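PDB 2QZQ: axin interactor, dorsalization-associated protein, which acts as a ventralizing factor in embryos by binding axin, disrupting its homodimers and so inhibiting axin-mediated JNK activation; this chain is its C-terminal C2 domain. Local coordinates for residues P5-E10 with E72-L77; T14-T19 with L146-H151; I20-L25 with Y64-V69; I36-K41 with A84-E89. All coordinates share one frame; numbering follows the deposited sequence.

Interaction 1: P5-E10 with E72-L77; sequences PRLPSE and EIQRHL
Arg6 takes hold of the Glu72 carboxylate side-on with two nitrogens, one to each oxygen. Its NE donates to Glu72 OE1 at 3.0 Å and its NH2 to Glu72 OE2 at 3.2 Å, yet the two flat groups are not coplanar: guanidinium and carboxylate planes stand 56° apart, and NE meets OE1 from above the carboxylate plane. Glu72 OE1 has a second partner in the hydroxyl of Thr17. Next along, the Gln74 side chain, bent at chi2 (-67°), carries its amide back to the chain. NE2 donates to Pro5 O (3.0 Å) and to Glu72 O (3.0 Å), both acceptors lying near the amide plane, which fixes the rotation of the group. Glu72 O also accepts from Gln52 NE2. A water links Gln74 OE1 to Pro5 O, and another joins Leu7 N to Ile73 O. Leu7 CD1 rests on the backbone of Gln74, 3.4 Å from its C atom. At the far end His76 NE2 makes a weak, bent hydrogen bond to Pro8 O, while Glu10 CB lies over a face of the imidazole in a CH-pi contact, 4.2 Å from the ring centroid; the carboxylate of Glu10 is paired with Lys79. Residues 5-10 thus fasten the N-terminal loop to the loop following strand 64-72, with Leu7 and His76 packing on Leu15 of strand 15-24 and Arg6 reaching His151 of strand 144-151.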
loop_
_atom_site.group_PDB
_atom_site.type_symbol
_atom_site.label_atom_id
_atom_site.label_comp_id
_atom_site.label_asym_id
_atom_site.label_seq_id
_atom_site.Cartn_x
_atom_site.Cartn_y
_atom_site.Cartn_z
ATOM N N PRO A 5 -15.350 0.918 4.280
ATOM C CA PRO A 5 -15.819 -0.399 4.702
ATOM C C PRO A 5 -15.708 -1.378 3.528
ATOM O O PRO A 5 -15.707 -0.946 2.370
ATOM C CB PRO A 5 -17.307 -0.179 5.050
ATOM C CG PRO A 5 -17.577 1.298 4.908
ATOM C CD PRO A 5 -16.429 1.918 4.158
ATOM N N ARG A 6 -15.606 -2.664 3.842
ATOM C CA ARG A 6 -15.732 -3.743 2.854
ATOM C C ARG A 6 -17.010 -3.561 2.007
ATOM O O ARG A 6 -18.085 -3.238 2.540
ATOM C CB ARG A 6 -15.729 -5.100 3.568
ATOM C CG ARG A 6 -15.590 -6.329 2.645
ATOM C CD ARG A 6 -15.378 -7.611 3.443
ATOM N NE ARG A 6 -14.241 -7.485 4.349
ATOM C CZ ARG A 6 -13.961 -8.306 5.357
ATOM N NH1 ARG A 6 -14.746 -9.348 5.612
ATOM N NH2 ARG A 6 -12.886 -8.089 6.112
ATOM N N LEU A 7 -16.871 -3.702 0.691
ATOM C CA LEU A 7 -18.021 -3.679 -0.217
ATOM C C LEU A 7 -18.984 -4.818 0.113
ATOM O O LEU A 7 -18.567 -5.852 0.662
ATOM C CB LEU A 7 -17.577 -3.807 -1.683
ATOM C CG LEU A 7 -16.832 -2.646 -2.331
ATOM C CD1 LEU A 7 -16.393 -3.042 -3.705
ATOM C CD2 LEU A 7 -17.691 -1.371 -2.400
ATOM N N PRO A 8 -20.281 -4.643 -0.219
ATOM C CA PRO A 8 -21.176 -5.787 -0.009
ATOM C C PRO A 8 -20.710 -6.949 -0.891
ATOM O O PRO A 8 -20.252 -6.718 -2.016
ATOM C CB PRO A 8 -22.541 -5.282 -0.510
ATOM C CG PRO A 8 -22.252 -4.079 -1.353
ATOM C CD PRO A 8 -20.964 -3.480 -0.826
ATOM N N SER A 9 -20.815 -8.168 -0.388
ATOM C CA SER A 9 -20.465 -9.335 -1.187
ATOM C C SER A 9 -21.452 -9.541 -2.346
ATOM O O SER A 9 -22.633 -9.205 -2.241
ATOM C CB SER A 9 -20.342 -10.579 -0.311
ATOM O OG SER A 9 -21.583 -10.909 0.272
ATOM N N GLU A 10 -20.932 -10.023 -3.471
ATOM C CA GLU A 10 -21.738 -10.341 -4.641
ATOM C C GLU A 10 -21.521 -11.823 -4.959
ATOM O O GLU A 10 -20.383 -12.318 -4.929
ATOM C CB GLU A 10 -21.397 -9.441 -5.837
ATOM C CG GLU A 10 -22.011 -8.047 -5.704
ATOM C CD GLU A 10 -21.555 -7.065 -6.766
ATOM O OE1 GLU A 10 -21.208 -7.514 -7.883
ATOM O OE2 GLU A 10 -21.560 -5.828 -6.489
ATOM N N GLU A 72 -9.649 -2.449 2.762
ATOM C CA GLU A 72 -10.623 -3.117 1.901
ATOM C C GLU A 72 -10.546 -2.588 0.487
ATOM O O GLU A 72 -10.807 -1.406 0.229
ATOM C CB GLU A 72 -12.060 -2.970 2.475
ATOM C CG GLU A 72 -12.177 -3.350 3.975
ATOM C CD GLU A 72 -11.995 -4.846 4.267
ATOM O OE1 GLU A 72 -12.039 -5.687 3.330
ATOM O OE2 GLU A 72 -11.818 -5.190 5.450
ATOM N N ILE A 73 -10.175 -3.467 -0.442
ATOM C CA ILE A 73 -10.056 -3.080 -1.853
ATOM C C ILE A 73 -11.453 -2.895 -2.455
ATOM O O ILE A 73 -12.286 -3.809 -2.413
ATOM C CB ILE A 73 -9.184 -4.105 -2.632
ATOM C CG1 ILE A 73 -7.762 -4.085 -2.066
ATOM C CG2 ILE A 73 -9.134 -3.788 -4.135
ATOM C CD1 ILE A 73 -7.106 -2.698 -2.114
ATOM N N GLN A 74 -11.688 -1.706 -3.005
ATOM C CA GLN A 74 -13.022 -1.222 -3.341
ATOM C C GLN A 74 -13.498 -1.638 -4.727
ATOM O O GLN A 74 -14.101 -0.860 -5.460
ATOM C CB GLN A 74 -13.071 0.300 -3.179
ATOM C CG GLN A 74 -12.857 0.732 -1.733
ATOM C CD GLN A 74 -14.002 0.300 -0.833
ATOM O OE1 GLN A 74 -15.157 0.663 -1.080
ATOM N NE2 GLN A 74 -13.696 -0.454 0.209
ATOM N N ARG A 75 -13.219 -2.883 -5.085
ATOM C CA ARG A 75 -13.843 -3.485 -6.257
ATOM C C ARG A 75 -13.695 -4.993 -6.173
ATOM O O ARG A 75 -12.634 -5.505 -5.805
ATOM C CB ARG A 75 -13.256 -2.954 -7.576
ATOM C CG ARG A 75 -14.210 -3.135 -8.760
ATOM C CD ARG A 75 -13.541 -2.875 -10.128
ATOM N NE ARG A 75 -13.417 -1.444 -10.409
ATOM C CZ ARG A 75 -13.126 -0.919 -11.598
ATOM N NH1 ARG A 75 -12.930 -1.698 -12.654
ATOM N NH2 ARG A 75 -13.032 0.400 -11.733
ATOM N N HIS A 76 -14.763 -5.701 -6.520
ATOM C CA HIS A 76 -14.677 -7.163 -6.676
ATOM C C HIS A 76 -13.582 -7.514 -7.676
ATOM O O HIS A 76 -13.485 -6.921 -8.749
ATOM C CB HIS A 76 -16.054 -7.757 -7.058
ATOM C CG HIS A 76 -17.100 -7.535 -6.008
ATOM N ND1 HIS A 76 -17.856 -6.384 -5.948
ATOM C CD2 HIS A 76 -17.480 -8.290 -4.953
ATOM C CE1 HIS A 76 -18.672 -6.449 -4.909
ATOM N NE2 HIS A 76 -18.460 -7.595 -4.285
ATOM N N LEU A 77 -12.723 -8.452 -7.297
ATOM C CA LEU A 77 -11.508 -8.763 -8.078
ATOM C C LEU A 77 -11.762 -9.072 -9.550
ATOM O O LEU A 77 -11.024 -8.609 -10.406
ATOM C CB LEU A 77 -10.699 -9.893 -7.427
ATOM C CG LEU A 77 -10.116 -9.650 -6.038
ATOM C CD1 LEU A 77 -9.321 -10.858 -5.564
ATOM C CD2 LEU A 77 -9.275 -8.352 -6.012
HETATM O O HOH W 1 -17.140 0.808 0.832
HETATM O O HOH W 2 -14.244 -4.252 -0.230
#

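Interaction 2: T14-T19 with L146-H151; sequences TLLTLT and LNQTLH
Chi1 of -60° in His151 and -52° in Thr17 sets the imidazole CG and the hydroxyl OG1 each beside its own backbone N, and with chi2 of -64° the ring leans along the sheet until His151 NE2 donates to Thr17 OG1 at 2.8 Å. The hydroxyl lies at the ring edge, close to its plane. OG1 is also hydrogen-bonded to Glu72, whose carboxylate may favour this orientation of the hydroxyl. On the same face, a water bridges the hydroxyls of Thr19 and Thr149, 2.7 Å from OG1 of each, and donates to Asn147 O as well; Thr19 OG1 is also hydrogen-bonded to Asp70. The backbones form a regular antiparallel pair in the sheet of this C2 domain, joining the first strand, 15-24, to the last, 144-151. Leu15-His151, Thr17-Thr149 and Thr19-Asn147 are hydrogen-bonded pairs, each with two N-H to O bonds. Thr19 N is 2.8 Å from Asn147 O. Leu15 N is 3.2 Å from His151 O. The face of Leu16, Leu18, Gln148 and Leu150 is largely apolar. Leu16 CD1 touches Leu150 CD1 at 3.8 Å, and Leu18 CD2 runs alongside the aliphatic part of Gln148, 3.7 Å from CG. The Gln148 amide ends on Glu112, its NE2 donating to that residue's O. Leu16 packs on Ile86, Leu18 on Ile86 and Phe88, and Leu146 on Phe88 of strand 85-94.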
loop_
_atom_site.group_PDB
_atom_site.type_symbol
_atom_site.label_atom_id
_atom_site.label_comp_id
_atom_site.label_asym_id
_atom_site.label_seq_id
_atom_site.Cartn_x
_atom_site.Cartn_y
_atom_site.Cartn_z
ATOM N N THR A 14 -15.261 -12.003 -5.741
ATOM C CA THR A 14 -14.262 -12.101 -4.670
ATOM C C THR A 14 -13.834 -10.705 -4.212
ATOM O O THR A 14 -13.619 -9.830 -5.035
ATOM C CB THR A 14 -13.007 -12.868 -5.147
ATOM O OG1 THR A 14 -13.402 -14.082 -5.824
ATOM C CG2 THR A 14 -12.111 -13.193 -3.960
ATOM N N LEU A 15 -13.729 -10.530 -2.901
ATOM C CA LEU A 15 -13.263 -9.266 -2.313
ATOM C C LEU A 15 -11.955 -9.480 -1.578
ATOM O O LEU A 15 -11.749 -10.507 -0.909
ATOM C CB LEU A 15 -14.313 -8.664 -1.365
ATOM C CG LEU A 15 -15.581 -8.085 -1.991
ATOM C CD1 LEU A 15 -16.613 -7.825 -0.872
ATOM C CD2 LEU A 15 -15.329 -6.815 -2.843
ATOM N N LEU A 16 -11.068 -8.494 -1.702
ATOM C CA LEU A 16 -9.743 -8.613 -1.134
ATOM C C LEU A 16 -9.581 -7.653 0.031
ATOM O O LEU A 16 -9.949 -6.480 -0.072
ATOM C CB LEU A 16 -8.681 -8.354 -2.219
ATOM C CG LEU A 16 -7.196 -8.264 -1.807
ATOM C CD1 LEU A 16 -6.650 -9.596 -1.323
ATOM C CD2 LEU A 16 -6.363 -7.706 -2.943
ATOM N N THR A 17 -9.097 -8.203 1.142
ATOM C CA THR A 17 -8.593 -7.441 2.273
ATOM C C THR A 17 -7.078 -7.542 2.316
ATOM O O THR A 17 -6.513 -8.642 2.270
ATOM C CB THR A 17 -9.154 -7.938 3.608
ATOM O OG1 THR A 17 -10.587 -7.995 3.505
ATOM C CG2 THR A 17 -8.754 -6.961 4.786
ATOM N N LEU A 18 -6.422 -6.386 2.381
ATOM C CA LEU A 18 -4.977 -6.370 2.605
ATOM C C LEU A 18 -4.692 -5.837 3.987
ATOM O O LEU A 18 -5.039 -4.673 4.290
ATOM C CB LEU A 18 -4.274 -5.518 1.551
ATOM C CG LEU A 18 -4.422 -5.995 0.111
ATOM C CD1 LEU A 18 -3.933 -4.940 -0.880
ATOM C CD2 LEU A 18 -3.738 -7.338 -0.083
ATOM N N THR A 19 -4.104 -6.680 4.834
ATOM C CA THR A 19 -3.677 -6.255 6.152
ATOM C C THR A 19 -2.291 -5.671 5.995
ATOM O O THR A 19 -1.379 -6.347 5.552
ATOM C CB THR A 19 -3.591 -7.457 7.129
ATOM O OG1 THR A 19 -4.859 -8.127 7.160
ATOM C CG2 THR A 19 -3.202 -7.007 8.553
ATOM N N LEU A 146 2.599 -7.508 4.147
ATOM C CA LEU A 146 1.142 -7.586 4.055
ATOM C C LEU A 146 0.628 -9.005 4.300
ATOM O O LEU A 146 1.383 -9.987 4.171
ATOM C CB LEU A 146 0.630 -7.147 2.668
ATOM C CG LEU A 146 1.136 -5.844 2.037
ATOM C CD1 LEU A 146 0.655 -5.726 0.591
ATOM C CD2 LEU A 146 0.690 -4.671 2.888
ATOM N N ASN A 147 -0.650 -9.089 4.657
ATOM C CA ASN A 147 -1.390 -10.371 4.621
ATOM C C ASN A 147 -2.605 -10.187 3.742
ATOM O O ASN A 147 -3.358 -9.218 3.915
ATOM C CB ASN A 147 -1.788 -10.852 6.029
ATOM C CG ASN A 147 -2.321 -12.287 6.032
ATOM O OD1 ASN A 147 -1.711 -13.168 5.469
ATOM N ND2 ASN A 147 -3.472 -12.504 6.655
ATOM N N GLN A 148 -2.783 -11.095 2.770
ATOM C CA GLN A 148 -3.930 -11.047 1.858
ATOM C C GLN A 148 -4.990 -12.067 2.281
ATOM O O GLN A 148 -4.666 -13.217 2.593
ATOM C CB GLN A 148 -3.529 -11.344 0.400
ATOM C CG GLN A 148 -2.229 -10.709 -0.059
ATOM C CD GLN A 148 -2.097 -10.706 -1.562
ATOM O OE1 GLN A 148 -3.059 -10.419 -2.282
ATOM N NE2 GLN A 148 -0.899 -11.027 -2.055
ATOM N N THR A 149 -6.240 -11.619 2.314
ATOM C CA THR A 149 -7.379 -12.494 2.576
ATOM C C THR A 149 -8.371 -12.286 1.459
ATOM O O THR A 149 -8.799 -11.152 1.176
ATOM C CB THR A 149 -8.097 -12.190 3.909
ATOM O OG1 THR A 149 -7.142 -12.098 4.966
ATOM C CG2 THR A 149 -9.119 -13.300 4.232
ATOM N N LEU A 150 -8.762 -13.403 0.848
ATOM C CA LEU A 150 -9.722 -13.385 -0.232
ATOM C C LEU A 150 -11.066 -13.892 0.293
ATOM O O LEU A 150 -11.147 -14.967 0.902
ATOM C CB LEU A 150 -9.193 -14.178 -1.434
ATOM C CG LEU A 150 -8.127 -13.478 -2.305
ATOM C CD1 LEU A 150 -6.765 -13.396 -1.630
ATOM C CD2 LEU A 150 -8.001 -14.168 -3.657
ATOM N N HIS A 151 -12.090 -13.069 0.119
ATOM C CA HIS A 151 -13.413 -13.334 0.666
ATOM C C HIS A 151 -14.356 -13.843 -0.408
ATOM O O HIS A 151 -14.671 -13.134 -1.377
ATOM C CB HIS A 151 -14.001 -12.091 1.347
ATOM C CG HIS A 151 -13.178 -11.589 2.489
ATOM N ND1 HIS A 151 -12.958 -12.325 3.634
ATOM C CD2 HIS A 151 -12.512 -10.420 2.659
ATOM C CE1 HIS A 151 -12.196 -11.629 4.462
ATOM N NE2 HIS A 151 -11.908 -10.472 3.890
HETATM O O HOH W 3 -5.986 -9.705 5.285
#

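Interaction 3: I20-L25 with Y64-V69; sequences IEKIGL and YIHFSV
Lys22 lays its extended side chain over Tyr64, a cation-pi contact in which Lys22 NZ stands 4.4 Å from the centroid of the Tyr64 ring, over one face. The methylenes follow the same ring, Lys22 CD coming to 3.5 Å from Tyr64 CD1, and the chain also runs alongside the His66 side chain. Chi1 of 72° puts Lys22 CG between its backbone N and carbonyl carbon, which turns the chain toward the tyrosine. Gly24 CA comes to 3.4 Å from Tyr64 CE1. Backbone bonding is antiparallel but irregular. Ile20-Val69 and Ile23-Ile65 are doubly hydrogen-bonded pairs; between them the register slips by one residue at a beta bulge, of the G1 type, formed by Ser68 and Val69 opposite Ile20. There Glu21 O accepts both Phe67 N (2.9 Å) and Ser68 N (3.2 Å), which approach from the same face of its carbonyl plane. Apolar contacts lie on the face of the C2 sheet turned to the interior: Ile20 CG2 meets Phe67 CB at 3.7 Å, and Ile23 CG2 reaches the edge of the Phe67 ring at CE2. Ile20 and Phe67 also pack on Ile36 of strand 34-41.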
loop_
_atom_site.group_PDB
_atom_site.type_symbol
_atom_site.label_atom_id
_atom_site.label_comp_id
_atom_site.label_asym_id
_atom_site.label_seq_id
_atom_site.Cartn_x
_atom_site.Cartn_y
_atom_site.Cartn_z
ATOM N N ILE A 20 -2.129 -4.411 6.362
ATOM C CA ILE A 20 -0.805 -3.815 6.341
ATOM C C ILE A 20 -0.261 -4.072 7.720
ATOM O O ILE A 20 -0.742 -3.501 8.721
ATOM C CB ILE A 20 -0.844 -2.292 6.045
ATOM C CG1 ILE A 20 -1.499 -2.000 4.684
ATOM C CG2 ILE A 20 0.553 -1.678 6.185
ATOM C CD1 ILE A 20 -1.783 -0.503 4.448
ATOM N N GLU A 21 0.726 -4.961 7.781
ATOM C CA GLU A 21 1.285 -5.374 9.056
ATOM C C GLU A 21 2.300 -4.353 9.509
ATOM O O GLU A 21 2.144 -3.742 10.548
ATOM C CB GLU A 21 1.894 -6.775 8.959
ATOM C CG GLU A 21 0.822 -7.799 8.532
ATOM C CD GLU A 21 1.334 -9.231 8.379
ATOM O OE1 GLU A 21 2.546 -9.434 8.190
ATOM O OE2 GLU A 21 0.491 -10.156 8.437
ATOM N N LYS A 22 3.345 -4.172 8.711
ATOM C CA LYS A 22 4.415 -3.264 9.084
ATOM C C LYS A 22 5.197 -2.900 7.831
ATOM O O LYS A 22 5.062 -3.561 6.804
ATOM C CB LYS A 22 5.327 -3.903 10.120
ATOM C CG LYS A 22 6.219 -5.009 9.597
ATOM C CD LYS A 22 6.917 -5.731 10.727
ATOM C CE LYS A 22 7.591 -6.995 10.198
ATOM N NZ LYS A 22 8.391 -7.671 11.250
ATOM N N ILE A 23 5.990 -1.839 7.933
ATOM C CA ILE A 23 6.896 -1.465 6.869
ATOM C C ILE A 23 8.296 -1.280 7.446
ATOM O O ILE A 23 8.483 -0.589 8.466
ATOM C CB ILE A 23 6.396 -0.223 6.059
ATOM C CG1 ILE A 23 7.319 0.047 4.846
ATOM C CG2 ILE A 23 6.270 1.021 6.925
ATOM C CD1 ILE A 23 6.808 1.218 3.957
ATOM N N GLY A 24 9.263 -1.931 6.806
ATOM C CA GLY A 24 10.675 -1.777 7.121
ATOM C C GLY A 24 11.265 -0.605 6.364
ATOM O O GLY A 24 11.088 -0.479 5.131
ATOM N N LEU A 25 11.958 0.257 7.098
ATOM C CA LEU A 25 12.649 1.406 6.517
ATOM C C LEU A 25 13.917 1.657 7.339
ATOM O O LEU A 25 13.910 1.523 8.565
ATOM C CB LEU A 25 11.733 2.647 6.523
ATOM C CG LEU A 25 10.414 2.631 5.728
ATOM C CD1 LEU A 25 9.461 3.783 6.152
ATOM C CD2 LEU A 25 10.644 2.707 4.240
ATOM N N TYR A 64 11.245 -0.391 11.808
ATOM C CA TYR A 64 9.878 -0.740 11.425
ATOM C C TYR A 64 8.841 0.212 11.986
ATOM O O TYR A 64 8.977 0.728 13.087
ATOM C CB TYR A 64 9.518 -2.188 11.838
ATOM C CG TYR A 64 10.208 -3.224 11.002
ATOM C CD1 TYR A 64 9.648 -3.662 9.805
ATOM C CD2 TYR A 64 11.461 -3.726 11.383
ATOM C CE1 TYR A 64 10.320 -4.593 9.006
ATOM C CE2 TYR A 64 12.144 -4.657 10.586
ATOM C CZ TYR A 64 11.550 -5.094 9.413
ATOM O OH TYR A 64 12.209 -6.001 8.634
ATOM N N ILE A 65 7.801 0.440 11.197
ATOM C CA ILE A 65 6.598 1.082 11.670
ATOM C C ILE A 65 5.516 0.034 11.541
ATOM O O ILE A 65 5.292 -0.506 10.454
ATOM C CB ILE A 65 6.272 2.338 10.840
ATOM C CG1 ILE A 65 7.311 3.419 11.150
ATOM C CG2 ILE A 65 4.859 2.879 11.144
ATOM C CD1 ILE A 65 7.592 4.308 9.975
ATOM N N HIS A 66 4.869 -0.264 12.668
ATOM C CA HIS A 66 3.769 -1.229 12.715
ATOM C C HIS A 66 2.429 -0.525 12.507
ATOM O O HIS A 66 2.161 0.508 13.126
ATOM C CB HIS A 66 3.816 -2.016 14.034
ATOM C CG HIS A 66 5.082 -2.798 14.193
ATOM N ND1 HIS A 66 6.242 -2.246 14.686
ATOM C CD2 HIS A 66 5.390 -4.061 13.841
ATOM C CE1 HIS A 66 7.211 -3.140 14.642
ATOM N NE2 HIS A 66 6.718 -4.250 14.130
ATOM N N PHE A 67 1.621 -1.077 11.598
ATOM C CA PHE A 67 0.327 -0.543 11.222
ATOM C C PHE A 67 -0.798 -1.420 11.755
ATOM O O PHE A 67 -1.718 -0.912 12.431
ATOM C CB PHE A 67 0.199 -0.451 9.687
ATOM C CG PHE A 67 0.838 0.782 9.093
ATOM C CD1 PHE A 67 0.078 1.922 8.817
ATOM C CD2 PHE A 67 2.216 0.817 8.853
ATOM C CE1 PHE A 67 0.690 3.070 8.285
ATOM C CE2 PHE A 67 2.839 1.963 8.334
ATOM C CZ PHE A 67 2.077 3.094 8.047
ATOM N N SER A 68 -0.711 -2.727 11.448
ATOM C CA SER A 68 -1.735 -3.716 11.813
ATOM C C SER A 68 -3.130 -3.192 11.517
ATOM O O SER A 68 -3.962 -3.078 12.415
ATOM C CB SER A 68 -1.618 -4.103 13.292
ATOM O OG SER A 68 -0.297 -4.486 13.619
ATOM N N VAL A 69 -3.374 -2.859 10.255
ATOM C CA VAL A 69 -4.651 -2.333 9.825
ATOM C C VAL A 69 -5.101 -2.997 8.526
ATOM O O VAL A 69 -4.281 -3.250 7.634
ATOM C CB VAL A 69 -4.596 -0.790 9.682
ATOM C CG1 VAL A 69 -3.712 -0.359 8.491
ATOM C CG2 VAL A 69 -6.005 -0.203 9.585
#

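Interaction 4: I36-K41 with A84-E89; sequences ITVSVK and AAIFFE
Thr37 O accepts both Glu89 N, at 2.8 Å, and a water that spans the two strands. The same water donates to Glu89 OE1 and accepts from Ser39 OG at 2.7 Å, so a single molecule connects three polar groups in a buried contact. Glu89 OE2 is taken by Thr127. Chi1 of 61° sets Ser39 OG between its backbone N and carbonyl carbon, where it lies 3.5 Å from Phe87 CB and also receives a weak bond from Lys41 NZ. The stronger partner of that ammonium is Asp47. Lys41, bent at chi2 and chi4, crosses Phe87 at about a right angle, with CG 3.7 Å from Phe87 CD2. Both residues converge on Phe129, the lysine by a cation-pi contact and the phenylalanine edge-to-face. The backbones pair regularly, Thr37-Glu89, Ser39-Phe87 and Lys41-Ala85 each being doubly hydrogen-bonded. The face carrying Val38, Val40, Ile86 and Phe88 is apolar. Val38 spreads its two branches, CG1 touching Ile86 CG2 at 3.8 Å and CG2 lying 3.9 Å from Phe88 CD1; Ile36 CG2 comes up to Phe88 CB, and Val40 CG2 to Ile86 CG1. In this C2 beta sandwich, strands 34-41 and 85-94 lie side by side between strands 52-53 and 99-109, and their apolar face packs against strand 15-24 through Leu16, Leu18 and Ile20.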
loop_
_atom_site.group_PDB
_atom_site.type_symbol
_atom_site.label_atom_id
_atom_site.label_comp_id
_atom_site.label_asym_id
_atom_site.label_seq_id
_atom_site.Cartn_x
_atom_site.Cartn_y
_atom_site.Cartn_z
ATOM N N ILE A 36 -0.030 5.401 5.168
ATOM C CA ILE A 36 0.026 4.822 3.817
ATOM C C ILE A 36 -1.235 5.125 3.048
ATOM O O ILE A 36 -2.338 5.018 3.581
ATOM C CB ILE A 36 0.308 3.295 3.871
ATOM C CG1 ILE A 36 1.740 3.059 4.370
ATOM C CG2 ILE A 36 0.084 2.594 2.449
ATOM C CD1 ILE A 36 2.103 1.540 4.580
ATOM N N THR A 37 -1.048 5.496 1.778
ATOM C CA THR A 37 -2.117 5.698 0.841
ATOM C C THR A 37 -2.140 4.485 -0.066
ATOM O O THR A 37 -1.116 4.132 -0.689
ATOM C CB THR A 37 -1.901 6.949 0.004
ATOM O OG1 THR A 37 -1.970 8.080 0.863
ATOM C CG2 THR A 37 -2.992 7.111 -1.086
ATOM N N VAL A 38 -3.309 3.865 -0.109
ATOM C CA VAL A 38 -3.554 2.686 -0.939
ATOM C C VAL A 38 -4.500 3.088 -2.069
ATOM O O VAL A 38 -5.615 3.590 -1.838
ATOM C CB VAL A 38 -4.151 1.498 -0.125
ATOM C CG1 VAL A 38 -4.352 0.208 -1.033
ATOM C CG2 VAL A 38 -3.304 1.169 1.111
ATOM N N SER A 39 -4.029 2.878 -3.296
ATOM C CA SER A 39 -4.797 3.164 -4.472
ATOM C C SER A 39 -4.742 1.946 -5.422
ATOM O O SER A 39 -3.856 1.099 -5.305
ATOM C CB SER A 39 -4.266 4.422 -5.167
ATOM O OG SER A 39 -2.919 4.289 -5.596
ATOM N N VAL A 40 -5.720 1.878 -6.328
ATOM C CA VAL A 40 -5.747 0.862 -7.380
ATOM C C VAL A 40 -5.740 1.618 -8.705
ATOM O O VAL A 40 -6.662 2.412 -8.980
ATOM C CB VAL A 40 -6.985 -0.043 -7.264
ATOM C CG1 VAL A 40 -6.945 -1.151 -8.327
ATOM C CG2 VAL A 40 -7.055 -0.682 -5.851
ATOM N N LYS A 41 -4.692 1.396 -9.497
ATOM C CA LYS A 41 -4.454 2.155 -10.731
ATOM C C LYS A 41 -4.544 1.241 -11.934
ATOM O O LYS A 41 -4.123 0.093 -11.847
ATOM C CB LYS A 41 -3.050 2.803 -10.719
ATOM C CG LYS A 41 -2.795 3.846 -9.596
ATOM C CD LYS A 41 -3.675 5.060 -9.731
ATOM C CE LYS A 41 -3.010 6.304 -9.107
ATOM N NZ LYS A 41 -3.410 6.522 -7.720
ATOM N N ALA A 84 -4.286 -3.829 -13.988
ATOM C CA ALA A 84 -4.387 -3.028 -12.760
ATOM C C ALA A 84 -3.276 -3.375 -11.769
ATOM O O ALA A 84 -2.692 -4.473 -11.801
ATOM C CB ALA A 84 -5.739 -3.191 -12.119
ATOM N N ALA A 85 -2.949 -2.413 -10.913
ATOM C CA ALA A 85 -2.022 -2.666 -9.816
ATOM C C ALA A 85 -2.507 -1.915 -8.579
ATOM O O ALA A 85 -3.133 -0.852 -8.683
ATOM C CB ALA A 85 -0.632 -2.213 -10.176
ATOM N N ILE A 86 -2.223 -2.488 -7.423
ATOM C CA ILE A 86 -2.498 -1.848 -6.143
ATOM C C ILE A 86 -1.186 -1.190 -5.655
ATOM O O ILE A 86 -0.150 -1.866 -5.526
ATOM C CB ILE A 86 -2.995 -2.878 -5.097
ATOM C CG1 ILE A 86 -4.138 -3.752 -5.674
ATOM C CG2 ILE A 86 -3.495 -2.184 -3.804
ATOM C CD1 ILE A 86 -4.581 -4.845 -4.717
ATOM N N PHE A 87 -1.259 0.106 -5.362
ATOM C CA PHE A 87 -0.116 0.886 -4.867
ATOM C C PHE A 87 -0.233 1.171 -3.385
ATOM O O PHE A 87 -1.330 1.337 -2.871
ATOM C CB PHE A 87 -0.067 2.223 -5.606
ATOM C CG PHE A 87 0.572 2.131 -6.941
ATOM C CD1 PHE A 87 1.912 2.446 -7.093
ATOM C CD2 PHE A 87 -0.160 1.710 -8.049
ATOM C CE1 PHE A 87 2.537 2.328 -8.383
ATOM C CE2 PHE A 87 0.443 1.591 -9.308
ATOM C CZ PHE A 87 1.794 1.902 -9.464
ATOM N N PHE A 88 0.917 1.219 -2.707
ATOM C CA PHE A 88 1.021 1.533 -1.303
ATOM C C PHE A 88 2.094 2.600 -1.259
ATOM O O PHE A 88 3.235 2.318 -1.625
ATOM C CB PHE A 88 1.486 0.312 -0.491
ATOM C CG PHE A 88 0.660 -0.909 -0.751
ATOM C CD1 PHE A 88 -0.421 -1.217 0.053
ATOM C CD2 PHE A 88 0.926 -1.707 -1.866
ATOM C CE1 PHE A 88 -1.225 -2.347 -0.227
ATOM C CE2 PHE A 88 0.146 -2.818 -2.135
ATOM C CZ PHE A 88 -0.940 -3.122 -1.331
ATOM N N GLU A 89 1.691 3.819 -0.915
ATOM C CA GLU A 89 2.622 4.963 -0.838
ATOM C C GLU A 89 2.787 5.325 0.620
ATOM O O GLU A 89 1.805 5.621 1.274
ATOM C CB GLU A 89 2.063 6.167 -1.571
ATOM C CG GLU A 89 1.958 5.989 -3.081
ATOM C CD GLU A 89 1.342 7.202 -3.731
ATOM O OE1 GLU A 89 0.101 7.342 -3.656
ATOM O OE2 GLU A 89 2.105 8.009 -4.286
HETATM O O HOH W 4 -1.317 4.839 -3.473
#

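How the interactions relate
Strand 15-24 carries interactions 2 and 3 on its successive halves, with partners 144-151 and 64-72 along its two edges. Interaction 1 continues from the end of strand 64-72 and is tied to interaction 2 by Glu72 OE1 and Thr17 OG1 (2.7 Å) and by Leu77 N and Thr14 O (2.8 Å). Interaction 4 belongs to the opposing layer of the sandwich: Phe88 CZ lies 3.5 Å from Leu18 CD1, and Ile36 CG1 3.7 Å from Phe67 CZ, so interactions 2 and 3 both share its apolar core. Ile73 of interaction 1 packs beside Val38, Val40 and Ile86 of interaction 4. Residues 5-10, 14-19, 20-25, 36-41 and most of 64-69 lie in the probable axin-binding region.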